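Local coordinates for DUF3809 domain-containing protein (Deinococcus radiodurans, PDB 3NQN) that is of unknown function but binds calcium ions and belongs to a family grouped with the Bet v 1-like proteins, at residues T85-A97 with E104-A116. Numbering follows the deposited sequence.
Sequences TGERAWVAVSGQA and EMAFAFQFQAHLA
Strands 90-99 and 104-114 form an antiparallel beta hairpin within the curved sheet of this Bet v 1-like fold, and Trp90, Ala92, Ser94 and Gln96 pair with His114, Gln112, Gln110 and Ala108 through reciprocal backbone bonds. In the Ser94-Gln110 pair, Ser94 N lies 2.9 Å from Gln110 O, while Gln110 N returns to Ser94 O from above that carbonyl plane.

On the face that carries the side chains of these four pairs, the Trp90 indole and the His114 imidazole form an offset stack, ring planes 7° apart. Trp90 CG sits between its backbone N and carbonyl carbon (chi1 58°), which lays the indole over its cross-strand neighbour: Trp90 CZ2 comes 3.5 Å from His114 CG, and His114 CB makes a CH-pi contact over the five-membered ring. Replacing Trp90 by an alanine is likely to leave the imidazole without the flat surface it stacks on, freer to turn.

The opposite face is apolar and packs against helix 122-153, where Phe109 and Phe111 meet Leu147 and Phe107 reaches Leu151. Val93 and Phe111 lie side by side, with Val93 CG2 3.7 Å from Phe111 CD2, and Val91 CG1 approaches the edge of the same ring. Ala97 CB rests 3.7 Å from Phe107 CD1. Gly95, with no side chain, lets the Phe109 ring lie close to the backbone, with Phe109 CD1 3.8 Å from Gly95 CA.

On the face of Trp90 and His114, Gln96 and Gln110 reach diagonally across the strands, both chains bent at chi2, and their amides meet nearly coplanar. Two bonds fix both amide orientations, each donor on a lone pair of the opposing carbonyl: Gln110 NE2 to Gln96 OE1, 3.0 Å, and Gln96 NE2 to Gln110 OE1, 2.9 Å.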
# COMPACT_ATOMS: atom_id res chain seq x y z
N THR A 85 -5.23 -9.18 9.09
CA THR A 85 -4.66 -10.48 8.67
C THR A 85 -3.16 -10.50 8.86
O THR A 85 -2.51 -9.46 8.97
CB THR A 85 -4.97 -10.77 7.20
OG1 THR A 85 -4.05 -10.06 6.37
CG2 THR A 85 -6.42 -10.36 6.85
N GLY A 86 -2.58 -11.69 8.86
CA GLY A 86 -1.13 -11.82 9.03
C GLY A 86 -0.32 -11.74 7.73
O GLY A 86 0.92 -11.83 7.77
N GLU A 87 -1.00 -11.54 6.59
CA GLU A 87 -0.33 -11.47 5.27
C GLU A 87 0.64 -10.30 5.18
O GLU A 87 1.60 -10.32 4.40
CB GLU A 87 -1.37 -11.34 4.16
CG GLU A 87 -2.03 -9.98 4.12
CD GLU A 87 -3.38 -10.02 3.50
OE1 GLU A 87 -3.57 -10.79 2.53
OE2 GLU A 87 -4.26 -9.27 3.98
N ARG A 88 0.36 -9.24 5.93
CA ARG A 88 1.25 -8.11 5.98
C ARG A 88 1.18 -7.47 7.32
O ARG A 88 0.21 -7.62 8.02
CB ARG A 88 0.94 -7.10 4.87
CG ARG A 88 -0.44 -6.54 4.89
CD ARG A 88 -0.53 -5.32 3.97
NE ARG A 88 -1.89 -4.79 3.91
CZ ARG A 88 -2.20 -3.54 3.54
NH1 ARG A 88 -1.25 -2.67 3.21
NH2 ARG A 88 -3.46 -3.16 3.52
N ALA A 89 2.25 -6.77 7.68
CA ALA A 89 2.34 -6.07 8.96
C ALA A 89 1.20 -5.07 9.12
O ALA A 89 0.74 -4.48 8.15
CB ALA A 89 3.67 -5.37 9.08
N TRP A 90 0.72 -4.94 10.35
CA TRP A 90 -0.39 -4.06 10.65
C TRP A 90 -0.21 -3.48 12.05
O TRP A 90 0.69 -3.87 12.77
CB TRP A 90 -1.73 -4.80 10.51
CG TRP A 90 -1.88 -6.06 11.42
CD1 TRP A 90 -1.36 -7.30 11.20
CD2 TRP A 90 -2.67 -6.17 12.61
NE1 TRP A 90 -1.74 -8.17 12.20
CE2 TRP A 90 -2.53 -7.49 13.09
CE3 TRP A 90 -3.44 -5.25 13.36
CZ2 TRP A 90 -3.16 -7.94 14.26
CZ3 TRP A 90 -4.07 -5.70 14.51
CH2 TRP A 90 -3.92 -7.03 14.96
N VAL A 91 -1.04 -2.50 12.38
CA VAL A 91 -0.97 -1.82 13.66
C VAL A 91 -2.32 -1.88 14.38
O VAL A 91 -3.37 -1.79 13.73
CB VAL A 91 -0.57 -0.32 13.47
CG1 VAL A 91 -0.66 0.46 14.80
CG2 VAL A 91 0.83 -0.21 12.87
N ALA A 92 -2.27 -2.09 15.69
CA ALA A 92 -3.44 -2.01 16.58
C ALA A 92 -3.38 -0.66 17.29
O ALA A 92 -2.45 -0.41 18.05
CB ALA A 92 -3.41 -3.10 17.59
N VAL A 93 -4.38 0.19 17.03
CA VAL A 93 -4.48 1.51 17.65
C VAL A 93 -5.61 1.52 18.68
O VAL A 93 -6.78 1.25 18.35
CB VAL A 93 -4.76 2.59 16.60
CG1 VAL A 93 -4.96 3.98 17.29
CG2 VAL A 93 -3.61 2.67 15.58
N SER A 94 -5.25 1.74 19.93
CA SER A 94 -6.22 1.80 21.02
C SER A 94 -6.15 3.18 21.65
O SER A 94 -5.11 3.82 21.62
CB SER A 94 -5.91 0.76 22.10
OG SER A 94 -5.72 -0.52 21.56
N GLY A 95 -7.26 3.64 22.20
CA GLY A 95 -7.31 4.93 22.87
C GLY A 95 -8.51 5.07 23.77
O GLY A 95 -9.58 4.45 23.54
N GLN A 96 -8.34 5.85 24.83
CA GLN A 96 -9.41 6.15 25.74
C GLN A 96 -9.38 7.65 26.03
O GLN A 96 -8.30 8.25 26.19
CB GLN A 96 -9.28 5.36 27.05
CG GLN A 96 -9.05 3.81 26.90
CD GLN A 96 -7.59 3.46 26.57
OE1 GLN A 96 -6.68 4.03 27.14
NE2 GLN A 96 -7.39 2.49 25.66
N ALA A 97 -10.57 8.25 26.09
CA ALA A 97 -10.70 9.67 26.33
C ALA A 97 -11.84 9.95 27.29
O ALA A 97 -12.93 9.35 27.18
CB ALA A 97 -10.93 10.42 25.00
N GLU A 104 -12.14 19.67 31.05
CA GLU A 104 -10.85 19.01 31.21
C GLU A 104 -10.89 17.63 30.54
O GLU A 104 -11.71 16.79 30.90
CB GLU A 104 -10.54 18.85 32.71
CG GLU A 104 -10.46 20.18 33.50
CD GLU A 104 -9.27 21.04 33.10
OE1 GLU A 104 -8.36 20.51 32.45
OE2 GLU A 104 -9.25 22.24 33.45
N MSE A 105 -10.03 17.41 29.56
CA MSE A 105 -9.98 16.12 28.86
C MSE A 105 -8.71 15.35 29.20
O MSE A 105 -7.65 15.93 29.40
CB MSE A 105 -10.06 16.33 27.35
CG MSE A 105 -11.36 17.02 26.90
SE MSE A 105 -11.39 17.36 25.03
CE MSE A 105 -9.85 18.54 24.82
N ALA A 106 -8.85 14.03 29.28
CA ALA A 106 -7.74 13.12 29.51
C ALA A 106 -7.71 12.14 28.35
O ALA A 106 -8.76 11.61 27.96
CB ALA A 106 -7.90 12.35 30.85
N PHE A 107 -6.52 11.90 27.82
CA PHE A 107 -6.32 10.97 26.74
C PHE A 107 -5.23 9.97 27.09
O PHE A 107 -4.26 10.32 27.77
CB PHE A 107 -5.90 11.72 25.47
CG PHE A 107 -6.92 12.67 24.96
CD1 PHE A 107 -7.87 12.26 24.05
CD2 PHE A 107 -6.92 14.01 25.38
CE1 PHE A 107 -8.85 13.15 23.58
CE2 PHE A 107 -7.88 14.90 24.91
CZ PHE A 107 -8.84 14.47 24.00
N ALA A 108 -5.41 8.74 26.62
CA ALA A 108 -4.39 7.71 26.66
C ALA A 108 -4.49 6.93 25.34
O ALA A 108 -5.60 6.50 24.94
CB ALA A 108 -4.61 6.76 27.84
N PHE A 109 -3.37 6.78 24.65
CA PHE A 109 -3.31 6.00 23.41
C PHE A 109 -2.27 4.93 23.50
O PHE A 109 -1.22 5.13 24.12
CB PHE A 109 -2.99 6.89 22.23
CG PHE A 109 -4.10 7.81 21.86
CD1 PHE A 109 -5.09 7.39 20.98
CD2 PHE A 109 -4.20 9.06 22.44
CE1 PHE A 109 -6.14 8.21 20.67
CE2 PHE A 109 -5.25 9.89 22.12
CZ PHE A 109 -6.23 9.46 21.23
N GLN A 110 -2.56 3.77 22.91
CA GLN A 110 -1.58 2.66 22.86
C GLN A 110 -1.51 2.13 21.42
O GLN A 110 -2.52 2.08 20.72
CB GLN A 110 -1.93 1.53 23.84
CG GLN A 110 -2.25 1.99 25.29
CD GLN A 110 -3.68 2.49 25.45
OE1 GLN A 110 -4.61 1.95 24.87
NE2 GLN A 110 -3.86 3.51 26.27
N PHE A 111 -0.28 1.83 20.98
CA PHE A 111 -0.04 1.32 19.64
C PHE A 111 0.77 0.07 19.74
O PHE A 111 1.71 -0.01 20.53
CB PHE A 111 0.75 2.32 18.80
CG PHE A 111 0.07 3.61 18.61
CD1 PHE A 111 0.22 4.64 19.55
CD2 PHE A 111 -0.67 3.86 17.47
CE1 PHE A 111 -0.39 5.85 19.36
CE2 PHE A 111 -1.27 5.07 17.27
CZ PHE A 111 -1.13 6.08 18.23
N GLN A 112 0.41 -0.92 18.93
CA GLN A 112 1.15 -2.17 18.86
C GLN A 112 1.33 -2.53 17.37
O GLN A 112 0.37 -2.55 16.62
CB GLN A 112 0.40 -3.28 19.62
CG GLN A 112 1.01 -4.70 19.48
CD GLN A 112 2.15 -4.96 20.44
OE1 GLN A 112 2.17 -4.46 21.57
NE2 GLN A 112 3.10 -5.79 20.01
N ALA A 113 2.57 -2.75 16.95
CA ALA A 113 2.84 -3.17 15.58
C ALA A 113 2.86 -4.69 15.59
O ALA A 113 3.45 -5.29 16.46
CB ALA A 113 4.16 -2.62 15.08
N HIS A 114 2.14 -5.30 14.65
CA HIS A 114 2.06 -6.74 14.53
C HIS A 114 2.78 -7.16 13.25
O HIS A 114 2.32 -6.88 12.16
CB HIS A 114 0.60 -7.19 14.49
CG HIS A 114 -0.11 -7.06 15.80
ND1 HIS A 114 -0.18 -8.09 16.72
CD2 HIS A 114 -0.80 -6.03 16.34
CE1 HIS A 114 -0.87 -7.69 17.77
NE2 HIS A 114 -1.25 -6.44 17.58
N LEU A 115 3.91 -7.82 13.40
CA LEU A 115 4.72 -8.23 12.26
C LEU A 115 4.31 -9.58 11.71
O LEU A 115 3.82 -10.43 12.43
CB LEU A 115 6.20 -8.24 12.63
CG LEU A 115 6.74 -6.88 13.11
CD1 LEU A 115 8.26 -6.96 13.39
CD2 LEU A 115 6.43 -5.80 12.09
N ALA A 116 4.51 -9.76 10.41
CA ALA A 116 4.16 -11.00 9.71
C ALA A 116 5.35 -11.95 9.74
O ALA A 116 5.19 -13.16 9.59
CB ALA A 116 3.75 -10.69 8.26